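Local coordinates for protein putative nucleoside-diphosphate-sugar epimerase (Staphylococcus aureus subsp. aureus, PDB 3E48) that is of unknown function but probably binds a nicotinamide dinucleotide in a Rossmann-type domain and may act on nucleotide sugars, at residues R126-S129 with D134-Y137; I177-I182 with V266-Q271; P146-L151 with Q274-E279. All coordinates share one frame; numbering follows the deposited sequence.

Contact 1 (R126-S129 with D134-Y137); sequences RLLS and DYTY
L128, near the end of helix 118-131, sets its CB over the face of the Y135 ring on strand 134-143. This CB of L128 stands 3.7 Å from the centroid of the Y135 ring and only 8° off the ring normal, a CH-pi contact. For Y135, chi1 of 70° sets CG between the backbone N and the carbonyl carbon, which brings a ring face under L128 CB and carries OH on to S129. The far end of L128 goes on to the next tyrosine. Its CD1 is 3.9 Å from CD2 of Y137 and meets that ring at the edge, in plane. The Y137 ring also lies nearly parallel to F103 of strand 100-106. The Y135 hydroxyl lies against S129, with OH 3.6 Å from CB of S129. One water joins the two polar ends, 2.8 Å from OG of S129 and 2.8 Å from OH of Y135. The contact is thus apolar at its centre and bridged by water at one end. Within the beta-alpha-beta unit of strand 100-106, helix 118-131 and strand 134-143, the helix is seated by leucine-aromatic packing, with no direct polar bond between the two segments.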
ATOM      1  N   ARG B 126       1.977  -4.863   3.257  1.00  4.55           N
ATOM      2  CA  ARG B 126       3.413  -4.677   3.429  1.00  4.90           C
ATOM      3  C   ARG B 126       3.850  -4.741   4.892  1.00  6.09           C
ATOM      4  O   ARG B 126       4.878  -5.345   5.206  1.00  5.32           O
ATOM      5  CB  ARG B 126       3.827  -3.355   2.777  1.00  3.68           C
ATOM      6  CG  ARG B 126       3.571  -3.399   1.279  1.00  5.32           C
ATOM      7  CD  ARG B 126       3.597  -2.040   0.603  1.00  5.95           C
ATOM      8  NE  ARG B 126       3.549  -2.212  -0.849  1.00  6.46           N
ATOM      9  CZ  ARG B 126       2.482  -2.625  -1.529  1.00  7.82           C
ATOM     10  NH1 ARG B 126       1.344  -2.904  -0.900  1.00  4.23           N
ATOM     11  NH2 ARG B 126       2.563  -2.798  -2.844  1.00  9.00           N
ATOM     12  N   LEU B 127       3.072  -4.146   5.794  1.00  5.07           N
ATOM     13  CA  LEU B 127       3.443  -4.187   7.204  1.00  4.75           C
ATOM     14  C   LEU B 127       3.499  -5.638   7.678  1.00  8.63           C
ATOM     15  O   LEU B 127       4.393  -6.019   8.434  1.00  7.26           O
ATOM     16  CB  LEU B 127       2.453  -3.403   8.068  1.00  6.12           C
ATOM     17  CG  LEU B 127       2.908  -3.145   9.516  1.00  7.01           C
ATOM     18  CD1 LEU B 127       4.126  -2.207   9.519  1.00  9.66           C
ATOM     19  CD2 LEU B 127       1.767  -2.538  10.312  1.00  8.66           C
ATOM     20  N   LEU B 128       2.542  -6.454   7.242  1.00  6.24           N
ATOM     21  CA  LEU B 128       2.552  -7.859   7.639  1.00  8.20           C
ATOM     22  C   LEU B 128       3.829  -8.512   7.125  1.00  7.90           C
ATOM     23  O   LEU B 128       4.471  -9.286   7.834  1.00  8.67           O
ATOM     24  CB  LEU B 128       1.317  -8.583   7.091  1.00  4.24           C
ATOM     25  CG  LEU B 128       0.050  -8.215   7.867  1.00  6.77           C
ATOM     26  CD1 LEU B 128      -1.183  -8.590   7.062  1.00  7.23           C
ATOM     27  CD2 LEU B 128       0.054  -8.932   9.212  1.00  7.54           C
ATOM     28  N   SER B 129       4.202  -8.189   5.890  1.00  8.09           N
ATOM     29  CA  SER B 129       5.417  -8.740   5.305  1.00  7.30           C
ATOM     30  C   SER B 129       6.656  -8.350   6.123  1.00  8.53           C
ATOM     31  O   SER B 129       7.535  -9.181   6.353  1.00  9.29           O
ATOM     32  CB  SER B 129       5.568  -8.253   3.858  1.00  8.20           C
ATOM     33  OG  SER B 129       6.731  -8.799   3.258  1.00 11.44           O
ATOM     34  N   ASP B 134       4.101 -15.099  10.606  1.00  9.00           N
ATOM     35  CA  ASP B 134       3.485 -15.883   9.543  1.00  6.81           C
ATOM     36  C   ASP B 134       2.090 -15.308   9.308  1.00  7.89           C
ATOM     37  O   ASP B 134       1.384 -14.978  10.259  1.00  7.17           O
ATOM     38  CB  ASP B 134       3.353 -17.360   9.942  1.00 13.45           C
ATOM     39  CG  ASP B 134       4.692 -18.073  10.039  1.00 17.72           C
ATOM     40  OD1 ASP B 134       5.670 -17.623   9.402  1.00 17.86           O
ATOM     41  OD2 ASP B 134       4.758 -19.106  10.743  1.00 20.40           O
ATOM     42  N   TYR B 135       1.686 -15.180   8.049  1.00  8.03           N
ATOM     43  CA  TYR B 135       0.363 -14.645   7.773  1.00  6.39           C
ATOM     44  C   TYR B 135      -0.223 -15.135   6.455  1.00  9.34           C
ATOM     45  O   TYR B 135       0.491 -15.613   5.571  1.00  8.24           O
ATOM     46  CB  TYR B 135       0.376 -13.103   7.793  1.00  8.32           C
ATOM     47  CG  TYR B 135       1.115 -12.462   6.637  1.00  8.42           C
ATOM     48  CD1 TYR B 135       2.510 -12.439   6.599  1.00  6.74           C
ATOM     49  CD2 TYR B 135       0.415 -11.901   5.567  1.00 10.08           C
ATOM     50  CE1 TYR B 135       3.189 -11.873   5.516  1.00  8.37           C
ATOM     51  CE2 TYR B 135       1.082 -11.335   4.488  1.00  7.98           C
ATOM     52  CZ  TYR B 135       2.465 -11.326   4.466  1.00  9.38           C
ATOM     53  OH  TYR B 135       3.118 -10.786   3.380  1.00 11.73           O
ATOM     54  N   THR B 136      -1.540 -15.007   6.353  1.00  6.97           N
ATOM     55  CA  THR B 136      -2.297 -15.404   5.172  1.00  7.36           C
ATOM     56  C   THR B 136      -3.099 -14.167   4.821  1.00  8.13           C
ATOM     57  O   THR B 136      -3.887 -13.684   5.633  1.00 10.13           O
ATOM     58  CB  THR B 136      -3.251 -16.575   5.505  1.00  8.95           C
ATOM     59  OG1 THR B 136      -2.485 -17.681   6.002  1.00  9.49           O
ATOM     60  CG2 THR B 136      -4.017 -17.022   4.268  1.00  9.44           C
ATOM     61  N   TYR B 137      -2.879 -13.633   3.625  1.00  5.76           N
ATOM     62  CA  TYR B 137      -3.582 -12.429   3.205  1.00  9.31           C
ATOM     63  C   TYR B 137      -4.726 -12.808   2.269  1.00  7.97           C
ATOM     64  O   TYR B 137      -4.511 -13.320   1.167  1.00  8.17           O
ATOM     65  CB  TYR B 137      -2.595 -11.469   2.531  1.00  5.87           C
ATOM     66  CG  TYR B 137      -3.075 -10.039   2.504  1.00  6.73           C
ATOM     67  CD1 TYR B 137      -3.882  -9.573   1.469  1.00  7.57           C
ATOM     68  CD2 TYR B 137      -2.775  -9.166   3.551  1.00  6.84           C
ATOM     69  CE1 TYR B 137      -4.387  -8.269   1.478  1.00  9.78           C
ATOM     70  CE2 TYR B 137      -3.275  -7.861   3.570  1.00  6.35           C
ATOM     71  CZ  TYR B 137      -4.080  -7.425   2.532  1.00  8.82           C
ATOM     72  OH  TYR B 137      -4.591  -6.149   2.542  1.00 10.60           O
TER
HETATM   73  O   HOH W   1       5.747 -11.416   2.828  1.00 18.82           O

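Contact 2 (I177-I182 with V266-Q271); sequences IARGVI and VNDQPQ
Helix 174-186 of the Rossmann-type domain meets the end of helix 261-266 and the loop that leads on to helix 273-277, and the two are tied by a salt bridge between R179 and D268 beside an apolar step at V266. The R179 guanidinium presents its edge to the carboxylate. NH2 of R179 lies 3.2 Å from OD2 of D268, with an N-H...O angle of 152°. The oxygen is almost in the guanidinium plane. NH1 of R179 reaches the same OD2 of D268 at 3.3 Å, a weak bond. Both nitrogens therefore share one oxygen, and the pairing is not the two-oxygen, side-by-side kind. The two planes are 47° apart, and NH2 comes to OD2 from its anti side. The arginine chain bends at chi3 (66°), which swings the guanidinium across to the loop. The other oxygen of D268 is used within the loop: OD1 of D268 accepts a weak bond from the backbone N of Q269 at 2.8 Å. Each carboxylate oxygen thus has its own task, one across the contact and one in the turn. V266 packs against the helix backbone. Its CG1 is 3.8 Å from CA of G180 and 3.8 Å from the carbonyl O of R179. The CA atoms of V266 and G180 are 6.0 Å apart. Just after V266, N267 takes a positive phi as the chain leaves helix 261-266. R179 also packs on F262 of that helix and on Q19 of helix 11-22. Further along the loop, the backbone N of Q271 bonds to D176 at the start of helix 174-186, and the carbonyl of P270 accepts a bond from Y200 of strand 194-203.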
ATOM      1  N   ILE B 177     -17.717 -15.245   1.165  1.00  6.13           N
ATOM      2  CA  ILE B 177     -16.419 -14.813   1.666  1.00  4.08           C
ATOM      3  C   ILE B 177     -16.179 -15.595   2.949  1.00  3.69           C
ATOM      4  O   ILE B 177     -15.103 -16.152   3.158  1.00  5.59           O
ATOM      5  CB  ILE B 177     -16.411 -13.304   1.976  1.00  5.22           C
ATOM      6  CG1 ILE B 177     -16.446 -12.520   0.663  1.00  9.32           C
ATOM      7  CG2 ILE B 177     -15.174 -12.940   2.807  1.00  7.51           C
ATOM      8  CD1 ILE B 177     -16.682 -11.047   0.844  1.00 11.10           C
ATOM      9  N   ALA B 178     -17.201 -15.651   3.798  1.00  7.23           N
ATOM     10  CA  ALA B 178     -17.087 -16.374   5.056  1.00  7.91           C
ATOM     11  C   ALA B 178     -16.778 -17.850   4.824  1.00  6.91           C
ATOM     12  O   ALA B 178     -15.984 -18.434   5.559  1.00  7.43           O
ATOM     13  CB  ALA B 178     -18.368 -16.219   5.872  1.00  7.81           C
ATOM     14  N   ARG B 179     -17.394 -18.465   3.816  1.00  6.41           N
ATOM     15  CA  ARG B 179     -17.116 -19.879   3.562  1.00 10.51           C
ATOM     16  C   ARG B 179     -15.647 -20.081   3.195  1.00  9.30           C
ATOM     17  O   ARG B 179     -15.016 -21.051   3.624  1.00  7.02           O
ATOM     18  CB  ARG B 179     -18.017 -20.425   2.449  1.00  9.19           C
ATOM     19  CG  ARG B 179     -19.502 -20.440   2.806  1.00  9.71           C
ATOM     20  CD  ARG B 179     -20.345 -20.824   1.600  1.00 18.05           C
ATOM     21  NE  ARG B 179     -20.108 -22.201   1.176  1.00 19.31           N
ATOM     22  CZ  ARG B 179     -20.508 -22.700   0.009  1.00 22.46           C
ATOM     23  NH1 ARG B 179     -21.161 -21.932  -0.855  1.00 22.33           N
ATOM     24  NH2 ARG B 179     -20.259 -23.963  -0.293  1.00 18.52           N
ATOM     25  N   GLY B 180     -15.103 -19.161   2.405  1.00  5.91           N
ATOM     26  CA  GLY B 180     -13.707 -19.264   2.020  1.00  7.44           C
ATOM     27  C   GLY B 180     -12.789 -19.084   3.217  1.00  7.84           C
ATOM     28  O   GLY B 180     -11.799 -19.801   3.365  1.00  7.55           O
ATOM     29  N   VAL B 181     -13.113 -18.121   4.077  1.00  6.29           N
ATOM     30  CA  VAL B 181     -12.305 -17.862   5.261  1.00  7.54           C
ATOM     31  C   VAL B 181     -12.337 -19.067   6.208  1.00  6.78           C
ATOM     32  O   VAL B 181     -11.306 -19.462   6.750  1.00  7.67           O
ATOM     33  CB  VAL B 181     -12.793 -16.583   5.992  1.00  6.33           C
ATOM     34  CG1 VAL B 181     -12.066 -16.413   7.316  1.00  7.42           C
ATOM     35  CG2 VAL B 181     -12.547 -15.359   5.108  1.00  8.26           C
ATOM     36  N   ILE B 182     -13.521 -19.649   6.391  1.00  6.98           N
ATOM     37  CA  ILE B 182     -13.690 -20.821   7.250  1.00  8.55           C
ATOM     38  C   ILE B 182     -12.866 -21.989   6.706  1.00  7.10           C
ATOM     39  O   ILE B 182     -12.209 -22.708   7.461  1.00  8.69           O
ATOM     40  CB  ILE B 182     -15.180 -21.241   7.327  1.00  8.15           C
ATOM     41  CG1 ILE B 182     -15.968 -20.223   8.167  1.00 10.98           C
ATOM     42  CG2 ILE B 182     -15.310 -22.655   7.893  1.00  8.27           C
ATOM     43  CD1 ILE B 182     -15.586 -20.177   9.638  1.00 14.28           C
ATOM     44  N   VAL B 266     -13.429 -24.014  -1.197  1.00 11.02           N
ATOM     45  CA  VAL B 266     -14.733 -24.495  -0.753  1.00 15.49           C
ATOM     46  C   VAL B 266     -15.302 -25.640  -1.588  1.00 17.07           C
ATOM     47  O   VAL B 266     -16.317 -26.230  -1.222  1.00 21.13           O
ATOM     48  CB  VAL B 266     -15.773 -23.345  -0.736  1.00 13.26           C
ATOM     49  CG1 VAL B 266     -15.179 -22.112  -0.062  1.00 16.91           C
ATOM     50  CG2 VAL B 266     -16.218 -23.025  -2.142  1.00 30.93           C
ATOM     51  N   ASN B 267     -14.652 -25.946  -2.707  1.00 18.38           N
ATOM     52  CA  ASN B 267     -15.095 -27.019  -3.591  1.00 19.79           C
ATOM     53  C   ASN B 267     -16.545 -26.806  -4.043  1.00 23.65           C
ATOM     54  O   ASN B 267     -17.358 -27.730  -4.053  1.00 21.57           O
ATOM     55  CB  ASN B 267     -14.952 -28.380  -2.890  1.00 25.78           C
ATOM     56  CG  ASN B 267     -13.546 -28.618  -2.347  1.00 35.32           C
ATOM     57  OD1 ASN B 267     -13.128 -27.989  -1.374  1.00 42.16           O
ATOM     58  ND2 ASN B 267     -12.810 -29.527  -2.979  1.00 40.98           N
ATOM     59  N   ASP B 268     -16.861 -25.574  -4.423  1.00 15.47           N
ATOM     60  CA  ASP B 268     -18.205 -25.246  -4.875  1.00 15.97           C
ATOM     61  C   ASP B 268     -18.157 -23.965  -5.694  1.00 13.75           C
ATOM     62  O   ASP B 268     -17.126 -23.296  -5.748  1.00 15.49           O
ATOM     63  CB  ASP B 268     -19.137 -25.087  -3.665  1.00 22.00           C
ATOM     64  CG  ASP B 268     -20.583 -24.848  -4.061  1.00 30.77           C
ATOM     65  OD1 ASP B 268     -21.030 -25.412  -5.085  1.00 32.63           O
ATOM     66  OD2 ASP B 268     -21.282 -24.110  -3.334  1.00 26.78           O
ATOM     67  N   GLN B 269     -19.266 -23.645  -6.347  1.00 14.61           N
ATOM     68  CA  GLN B 269     -19.365 -22.443  -7.163  1.00 16.02           C
ATOM     69  C   GLN B 269     -19.918 -21.305  -6.311  1.00 12.58           C
ATOM     70  O   GLN B 269     -20.784 -21.525  -5.466  1.00 13.36           O
ATOM     71  CB  GLN B 269     -20.311 -22.687  -8.342  1.00 24.03           C
ATOM     72  CG  GLN B 269     -19.849 -23.749  -9.333  1.00 22.29           C
ATOM     73  CD  GLN B 269     -18.679 -23.286 -10.176  1.00 23.23           C
ATOM     74  OE1 GLN B 269     -18.729 -22.220 -10.788  1.00 30.27           O
ATOM     75  NE2 GLN B 269     -17.626 -24.091 -10.224  1.00 32.04           N
ATOM     76  N   PRO B 270     -19.414 -20.078  -6.506  1.00 14.50           N
ATOM     77  CA  PRO B 270     -19.935 -18.961  -5.711  1.00 14.03           C
ATOM     78  C   PRO B 270     -21.375 -18.678  -6.121  1.00 13.53           C
ATOM     79  O   PRO B 270     -21.772 -18.987  -7.243  1.00 11.23           O
ATOM     80  CB  PRO B 270     -18.987 -17.814  -6.065  1.00 14.87           C
ATOM     81  CG  PRO B 270     -18.541 -18.151  -7.454  1.00 19.34           C
ATOM     82  CD  PRO B 270     -18.297 -19.641  -7.359  1.00 13.18           C
ATOM     83  N   GLN B 271     -22.157 -18.105  -5.213  1.00  8.73           N
ATOM     84  CA  GLN B 271     -23.544 -17.792  -5.513  1.00  7.47           C
ATOM     85  C   GLN B 271     -23.644 -16.577  -6.429  1.00 11.35           C
ATOM     86  O   GLN B 271     -23.000 -15.555  -6.190  1.00 10.13           O
ATOM     87  CB  GLN B 271     -24.324 -17.523  -4.225  1.00 11.00           C
ATOM     88  CG  GLN B 271     -25.816 -17.387  -4.457  1.00 11.42           C
ATOM     89  CD  GLN B 271     -26.596 -17.167  -3.177  1.00 12.47           C
ATOM     90  OE1 GLN B 271     -27.811 -17.382  -3.134  1.00 18.46           O
ATOM     91  NE2 GLN B 271     -25.909 -16.728  -2.130  1.00 10.84           N
TER

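Contact 3 (P146-L151 with Q274-E279); sequences PLKPYL and QSFLQE
Near the start of helix 147-157 the chain passes the short helix 273-277, with K148 and L277 the closest pair at 7.0 Å between CA atoms. K148 makes most of the contact. Its chain is extended beyond CG and runs across one face of the F276 ring. CE of K148 sits over that face, 3.6 Å from the centroid of F276 and offset toward the rim, a CH-pi contact. The ammonium follows it: NZ of K148 is 4.0 Å from the same centroid, 18° off the normal, a cation-pi contact. NZ of K148 also gives a weak hydrogen bond of 3.1 Å to the carbonyl O of F276. The one residue thus offers both its ring and its carbonyl to the lysine. L277 closes in alongside, its CD2 3.8 Å from CG of K148, the two side chains sliding past each other in opposite directions. The carboxylate of E279 stays apart, with OE1 5.1 Å from NZ of K148, where its charge would probably still favour the ammonium. L151 and L277 both pack on L211 of helix 204-215. The arrangement is a helix-helix contact in which a lysine lies over an aromatic face, a cation-pi pair between the C-terminal helix and the Rossmann-type domain.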
ATOM      1  N   PRO B 146     -25.220  -5.430   0.007  1.00  8.23           N
ATOM      2  CA  PRO B 146     -25.764  -4.067   0.001  1.00  9.37           C
ATOM      3  C   PRO B 146     -26.808  -3.799  -1.086  1.00 10.75           C
ATOM      4  O   PRO B 146     -27.647  -2.904  -0.949  1.00 11.48           O
ATOM      5  CB  PRO B 146     -24.516  -3.204  -0.176  1.00 14.91           C
ATOM      6  CG  PRO B 146     -23.464  -4.007   0.523  1.00 14.06           C
ATOM      7  CD  PRO B 146     -23.746  -5.401   0.012  1.00  9.63           C
ATOM      8  N   LEU B 147     -26.759  -4.571  -2.163  1.00 11.23           N
ATOM      9  CA  LEU B 147     -27.697  -4.383  -3.260  1.00 12.47           C
ATOM     10  C   LEU B 147     -29.155  -4.614  -2.869  1.00 12.60           C
ATOM     11  O   LEU B 147     -30.051  -3.973  -3.415  1.00 13.84           O
ATOM     12  CB  LEU B 147     -27.325  -5.292  -4.438  1.00 10.49           C
ATOM     13  CG  LEU B 147     -25.978  -4.976  -5.101  1.00  9.84           C
ATOM     14  CD1 LEU B 147     -25.664  -6.009  -6.168  1.00 13.92           C
ATOM     15  CD2 LEU B 147     -26.029  -3.577  -5.702  1.00 13.01           C
ATOM     16  N   LYS B 148     -29.402  -5.515  -1.922  1.00 14.12           N
ATOM     17  CA  LYS B 148     -30.780  -5.787  -1.517  1.00 11.46           C
ATOM     18  C   LYS B 148     -31.492  -4.584  -0.896  1.00 16.83           C
ATOM     19  O   LYS B 148     -32.562  -4.189  -1.359  1.00 13.67           O
ATOM     20  CB  LYS B 148     -30.837  -6.985  -0.562  1.00 17.94           C
ATOM     21  CG  LYS B 148     -30.603  -8.324  -1.238  1.00 20.84           C
ATOM     22  CD  LYS B 148     -30.854  -9.481  -0.277  1.00 22.08           C
ATOM     23  CE  LYS B 148     -30.779 -10.821  -0.996  1.00 28.11           C
ATOM     24  NZ  LYS B 148     -31.052 -11.974  -0.092  1.00 22.74           N
ATOM     25  N   PRO B 149     -30.915  -3.988   0.161  1.00 13.53           N
ATOM     26  CA  PRO B 149     -31.562  -2.828   0.790  1.00 14.89           C
ATOM     27  C   PRO B 149     -31.577  -1.592  -0.105  1.00 21.99           C
ATOM     28  O   PRO B 149     -32.325  -0.641   0.136  1.00 18.58           O
ATOM     29  CB  PRO B 149     -30.722  -2.599   2.046  1.00 16.66           C
ATOM     30  CG  PRO B 149     -30.187  -3.966   2.353  1.00 33.16           C
ATOM     31  CD  PRO B 149     -29.801  -4.473   0.993  1.00 15.29           C
ATOM     32  N   TYR B 150     -30.751  -1.613  -1.144  1.00 17.34           N
ATOM     33  CA  TYR B 150     -30.646  -0.484  -2.059  1.00 15.10           C
ATOM     34  C   TYR B 150     -31.686  -0.536  -3.176  1.00 13.86           C
ATOM     35  O   TYR B 150     -32.052   0.494  -3.741  1.00 14.25           O
ATOM     36  CB  TYR B 150     -29.226  -0.451  -2.633  1.00 13.50           C
ATOM     37  CG  TYR B 150     -28.887   0.747  -3.492  1.00 12.97           C
ATOM     38  CD1 TYR B 150     -29.298   2.034  -3.140  1.00 17.85           C
ATOM     39  CD2 TYR B 150     -28.096   0.596  -4.628  1.00  9.86           C
ATOM     40  CE1 TYR B 150     -28.922   3.142  -3.904  1.00 11.94           C
ATOM     41  CE2 TYR B 150     -27.713   1.690  -5.391  1.00 12.18           C
ATOM     42  CZ  TYR B 150     -28.127   2.957  -5.030  1.00 17.90           C
ATOM     43  OH  TYR B 150     -27.736   4.032  -5.794  1.00 18.52           O
ATOM     44  N   LEU B 151     -32.172  -1.736  -3.481  1.00 18.19           N
ATOM     45  CA  LEU B 151     -33.167  -1.915  -4.533  1.00 19.39           C
ATOM     46  C   LEU B 151     -34.307  -0.897  -4.492  1.00 19.87           C
ATOM     47  O   LEU B 151     -34.665  -0.323  -5.520  1.00 20.12           O
ATOM     48  CB  LEU B 151     -33.749  -3.333  -4.484  1.00 21.19           C
ATOM     49  CG  LEU B 151     -33.039  -4.384  -5.334  1.00 27.86           C
ATOM     50  CD1 LEU B 151     -33.689  -5.743  -5.114  1.00 27.86           C
ATOM     51  CD2 LEU B 151     -33.120  -3.990  -6.803  1.00 28.72           C
ATOM     52  N   GLN B 274     -28.175 -13.215  -9.193  1.00 12.07           N
ATOM     53  CA  GLN B 274     -29.551 -13.622  -9.479  1.00 12.45           C
ATOM     54  C   GLN B 274     -30.070 -14.545  -8.377  1.00 13.87           C
ATOM     55  O   GLN B 274     -31.176 -14.370  -7.862  1.00 13.95           O
ATOM     56  CB  GLN B 274     -29.629 -14.361 -10.820  1.00 15.15           C
ATOM     57  CG  GLN B 274     -29.023 -13.636 -12.017  1.00 31.41           C
ATOM     58  CD  GLN B 274     -27.539 -13.926 -12.204  1.00 30.49           C
ATOM     59  OE1 GLN B 274     -26.696 -13.452 -11.441  1.00 28.68           O
ATOM     60  NE2 GLN B 274     -27.218 -14.715 -13.228  1.00 33.13           N
ATOM     61  N   SER B 275     -29.256 -15.535  -8.032  1.00 14.55           N
ATOM     62  CA  SER B 275     -29.598 -16.502  -6.997  1.00 13.54           C
ATOM     63  C   SER B 275     -29.713 -15.831  -5.632  1.00 17.04           C
ATOM     64  O   SER B 275     -30.625 -16.123  -4.856  1.00 14.35           O
ATOM     65  CB  SER B 275     -28.531 -17.595  -6.942  1.00 10.00           C
ATOM     66  OG  SER B 275     -28.766 -18.489  -5.871  1.00 14.08           O
ATOM     67  N   PHE B 276     -28.778 -14.931  -5.345  1.00 12.83           N
ATOM     68  CA  PHE B 276     -28.760 -14.215  -4.080  1.00 12.08           C
ATOM     69  C   PHE B 276     -30.031 -13.404  -3.874  1.00 11.97           C
ATOM     70  O   PHE B 276     -30.617 -13.413  -2.792  1.00 14.58           O
ATOM     71  CB  PHE B 276     -27.537 -13.295  -4.026  1.00 10.72           C
ATOM     72  CG  PHE B 276     -27.456 -12.463  -2.779  1.00  9.10           C
ATOM     73  CD1 PHE B 276     -27.346 -13.064  -1.531  1.00 11.94           C
ATOM     74  CD2 PHE B 276     -27.494 -11.074  -2.855  1.00 13.52           C
ATOM     75  CE1 PHE B 276     -27.274 -12.295  -0.372  1.00 11.09           C
ATOM     76  CE2 PHE B 276     -27.422 -10.296  -1.703  1.00 15.75           C
ATOM     77  CZ  PHE B 276     -27.312 -10.908  -0.459  1.00 13.79           C
ATOM     78  N   LEU B 277     -30.457 -12.705  -4.918  1.00 13.24           N
ATOM     79  CA  LEU B 277     -31.664 -11.893  -4.843  1.00 17.65           C
ATOM     80  C   LEU B 277     -32.919 -12.764  -4.800  1.00 21.40           C
ATOM     81  O   LEU B 277     -33.921 -12.387  -4.196  1.00 25.51           O
ATOM     82  CB  LEU B 277     -31.731 -10.945  -6.040  1.00 13.21           C
ATOM     83  CG  LEU B 277     -30.597  -9.921  -6.158  1.00 13.39           C
ATOM     84  CD1 LEU B 277     -30.791  -9.115  -7.428  1.00 17.52           C
ATOM     85  CD2 LEU B 277     -30.572  -9.012  -4.939  1.00 14.10           C
ATOM     86  N   GLN B 278     -32.851 -13.930  -5.439  1.00 22.41           N
ATOM     87  CA  GLN B 278     -33.981 -14.856  -5.483  1.00 27.65           C
ATOM     88  C   GLN B 278     -34.176 -15.558  -4.140  1.00 27.88           C
ATOM     89  O   GLN B 278     -35.158 -16.279  -3.942  1.00 26.90           O
ATOM     90  CB  GLN B 278     -33.752 -15.905  -6.582  1.00 29.68           C
ATOM     91  CG  GLN B 278     -34.932 -16.836  -6.830  1.00 44.98           C
ATOM     92  CD  GLN B 278     -34.591 -17.981  -7.771  1.00 48.20           C
ATOM     93  OE1 GLN B 278     -35.458 -18.774  -8.146  1.00 50.70           O
ATOM     94  NE2 GLN B 278     -33.320 -18.075  -8.150  1.00 49.29           N
ATOM     95  N   GLU B 279     -33.239 -15.341  -3.219  1.00 22.43           N
ATOM     96  CA  GLU B 279     -33.295 -15.958  -1.898  1.00 29.01           C
ATOM     97  C   GLU B 279     -34.683 -15.777  -1.294  1.00 35.71           C
ATOM     98  O   GLU B 279     -35.272 -16.717  -0.761  1.00 33.74           O
ATOM     99  CB  GLU B 279     -32.249 -15.330  -0.976  1.00 33.94           C
ATOM    100  CG  GLU B 279     -31.705 -16.279   0.075  1.00 43.86           C
ATOM    101  CD  GLU B 279     -30.697 -17.259  -0.493  1.00 45.88           C
ATOM    102  OE1 GLU B 279     -29.561 -16.834  -0.793  1.00 40.21           O
ATOM    103  OE2 GLU B 279     -31.041 -18.452  -0.645  1.00 46.93           O
TER

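In the fold
Contacts 2 and 3 are neighbours, with centres about 18 Å apart. They touch where the side chain of Q271 meets F276. Both bring the C-terminal part of the chain back onto earlier elements: 266-271 onto helix 174-186, and 274-279 onto helix 147-157. Contact 1 is different in kind. It is local, between consecutive elements of one beta-alpha-beta unit, and its centre is about 22 Å from that of contact 2 and about 34 Å from that of contact 3. Contacts 1 and 3 lie on opposite sides of the chain's centre, yet strand 134-143 leads directly to helix 147-157. Helix 118-131 also meets the second subunit near R126.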